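Local coordinates for UDP-N-Acetylglucosamine 2-Epimerase (Thermus thermophilus, PDB 1V4V), which probably interconverts UDP-N-acetylglucosamine and its 2-epimer, UDP-N-acetylmannosamine, as a two-domain homodimeric enzyme of the GT-B clan, at residues A[38-43]-A[57-62]. Numbering follows the deposited sequence.
Sequences VLLTGQ and IQEDRN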
loop_
_atom_site.group_PDB
_atom_site.type_symbol
_atom_site.label_atom_id
_atom_site.label_comp_id
_atom_site.label_asym_id
_atom_site.label_seq_id
_atom_site.Cartn_x
_atom_site.Cartn_y
_atom_site.Cartn_z
ATOM N N VAL A 38 1.148 -13.245 19.571
ATOM C CA VAL A 38 2.233 -13.190 18.599
ATOM C C VAL A 38 2.108 -14.230 17.497
ATOM O O VAL A 38 1.966 -15.427 17.761
ATOM C CB VAL A 38 3.610 -13.370 19.291
ATOM C CG1 VAL A 38 4.713 -13.526 18.249
ATOM C CG2 VAL A 38 3.900 -12.175 20.176
ATOM N N LEU A 39 2.161 -13.753 16.258
ATOM C CA LEU A 39 2.109 -14.611 15.084
ATOM C C LEU A 39 3.465 -14.471 14.404
ATOM O O LEU A 39 3.799 -13.389 13.931
ATOM C CB LEU A 39 1.018 -14.147 14.111
ATOM C CG LEU A 39 1.044 -14.806 12.724
ATOM C CD1 LEU A 39 0.780 -16.302 12.847
ATOM C CD2 LEU A 39 0.002 -14.153 11.829
ATOM N N LEU A 40 4.256 -15.542 14.381
ATOM C CA LEU A 40 5.556 -15.483 13.716
ATOM C C LEU A 40 5.317 -15.693 12.232
ATOM O O LEU A 40 4.500 -16.529 11.843
ATOM C CB LEU A 40 6.502 -16.556 14.265
ATOM C CG LEU A 40 6.812 -16.415 15.760
ATOM C CD1 LEU A 40 7.921 -17.385 16.145
ATOM C CD2 LEU A 40 7.230 -14.981 16.070
ATOM N N THR A 41 6.039 -14.946 11.402
ATOM C CA THR A 41 5.848 -15.024 9.958
ATOM C C THR A 41 7.123 -15.315 9.163
ATOM O O THR A 41 7.116 -15.245 7.931
ATOM C CB THR A 41 5.263 -13.692 9.438
ATOM O OG1 THR A 41 6.200 -12.637 9.692
ATOM C CG2 THR A 41 3.956 -13.359 10.142
ATOM N N GLY A 42 8.204 -15.645 9.862
ATOM C CA GLY A 42 9.474 -15.900 9.204
ATOM C C GLY A 42 9.911 -17.341 8.997
ATOM O O GLY A 42 9.138 -18.286 9.196
ATOM N N GLN A 43 11.178 -17.498 8.612
ATOM C CA GLN A 43 11.768 -18.802 8.319
ATOM C C GLN A 43 12.461 -19.531 9.465
ATOM O O GLN A 43 12.655 -20.741 9.394
ATOM C CB GLN A 43 12.788 -18.664 7.186
ATOM C CG GLN A 43 12.245 -18.118 5.883
ATOM C CD GLN A 43 13.351 -17.846 4.879
ATOM O OE1 GLN A 43 14.253 -17.048 5.134
ATOM N NE2 GLN A 43 13.288 -18.510 3.730
ATOM N N ILE A 57 8.630 -13.641 26.308
ATOM C CA ILE A 57 7.507 -13.720 25.376
ATOM C C ILE A 57 7.546 -15.026 24.586
ATOM O O ILE A 57 8.610 -15.481 24.172
ATOM C CB ILE A 57 7.538 -12.527 24.381
ATOM C CG1 ILE A 57 7.356 -11.213 25.141
ATOM C CG2 ILE A 57 6.434 -12.677 23.329
ATOM C CD1 ILE A 57 7.564 -9.973 24.286
ATOM N N GLN A 58 6.377 -15.625 24.388
ATOM C CA GLN A 58 6.257 -16.873 23.638
ATOM C C GLN A 58 5.326 -16.584 22.466
ATOM O O GLN A 58 4.441 -15.736 22.584
ATOM C CB GLN A 58 5.631 -17.960 24.514
ATOM C CG GLN A 58 5.941 -17.818 25.999
ATOM C CD GLN A 58 7.420 -17.920 26.309
ATOM O OE1 GLN A 58 7.862 -17.570 27.406
ATOM N NE2 GLN A 58 8.196 -18.412 25.348
ATOM N N GLU A 59 5.508 -17.272 21.342
ATOM C CA GLU A 59 4.625 -17.025 20.205
ATOM C C GLU A 59 3.369 -17.863 20.369
ATOM O O GLU A 59 3.374 -18.877 21.067
ATOM C CB GLU A 59 5.312 -17.353 18.869
ATOM C CG GLU A 59 5.107 -18.768 18.332
ATOM C CD GLU A 59 6.065 -19.771 18.930
ATOM O OE1 GLU A 59 6.111 -20.918 18.435
ATOM O OE2 GLU A 59 6.777 -19.413 19.890
ATOM N N ASP A 60 2.292 -17.431 19.727
ATOM C CA ASP A 60 1.018 -18.131 19.802
ATOM C C ASP A 60 0.752 -18.964 18.558
ATOM O O ASP A 60 0.063 -19.980 18.620
ATOM C CB ASP A 60 -0.108 -17.120 20.003
ATOM C CG ASP A 60 -0.042 -16.445 21.357
ATOM O OD1 ASP A 60 -0.401 -17.096 22.361
ATOM O OD2 ASP A 60 0.379 -15.273 21.421
ATOM N N ARG A 61 1.309 -18.536 17.430
ATOM C CA ARG A 61 1.115 -19.247 16.172
ATOM C C ARG A 61 2.251 -18.924 15.205
ATOM O O ARG A 61 2.921 -17.902 15.347
ATOM C CB ARG A 61 -0.236 -18.852 15.569
ATOM C CG ARG A 61 -0.621 -19.607 14.307
ATOM C CD ARG A 61 -2.134 -19.634 14.140
ATOM N NE ARG A 61 -2.546 -20.173 12.848
ATOM C CZ ARG A 61 -3.784 -20.567 12.568
ATOM N NH1 ARG A 61 -4.729 -20.488 13.495
ATOM N NH2 ARG A 61 -4.079 -21.029 11.359
ATOM N N ASN A 62 2.471 -19.806 14.235
ATOM C CA ASN A 62 3.527 -19.619 13.243
ATOM C C ASN A 62 2.993 -19.899 11.847
ATOM O O ASN A 62 2.184 -20.805 11.662
ATOM C CB ASN A 62 4.693 -20.581 13.498
ATOM C CG ASN A 62 5.266 -20.459 14.892
ATOM O OD1 ASN A 62 4.625 -20.826 15.881
ATOM N ND2 ASN A 62 6.486 -19.943 14.980
#
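In the beta-alpha-beta unit formed by strand 34-40, helix 45-53 and strand 61-62, L39 and L40 pair in parallel with R61 and N62 of the short strand at the edge, within this chain, of a Rossmann-like sheet. The carbonyl oxygen V38 O takes two donors, D60 N at 2.8 Å within the carbonyl plane and R61 N at 3.2 Å. L40 N reaches R61 O at 2.9 Å. Before the short strand begins, the D60 side chain takes the V38 amide: D60 OD2 accepts V38 N at 2.9 Å through its anti lone pair, a bond bent only to 162°. D60 CG stands beside its own backbone N (chi1 -68°), which brings the carboxylate to that amide. On one face L39 CD1 lies 3.9 Å from R61 CB; on the other, L40 CG meets E59 CB at 3.6 Å, the two side chains crossing at about a right angle. Replacing L40 by alanine would probably open a gap where CG and CD1 lay against E59 CB and CG, leaving those methylenes less closely packed. V38 CG2 touches I57 CG2. Beyond the pair, R49 of helix 45-53 salt-bridges E59 and E89 salt-bridges R61, helix 15-29 packs against V38 and I57, and strand 6-12 continues the sheet beyond strand 34-40.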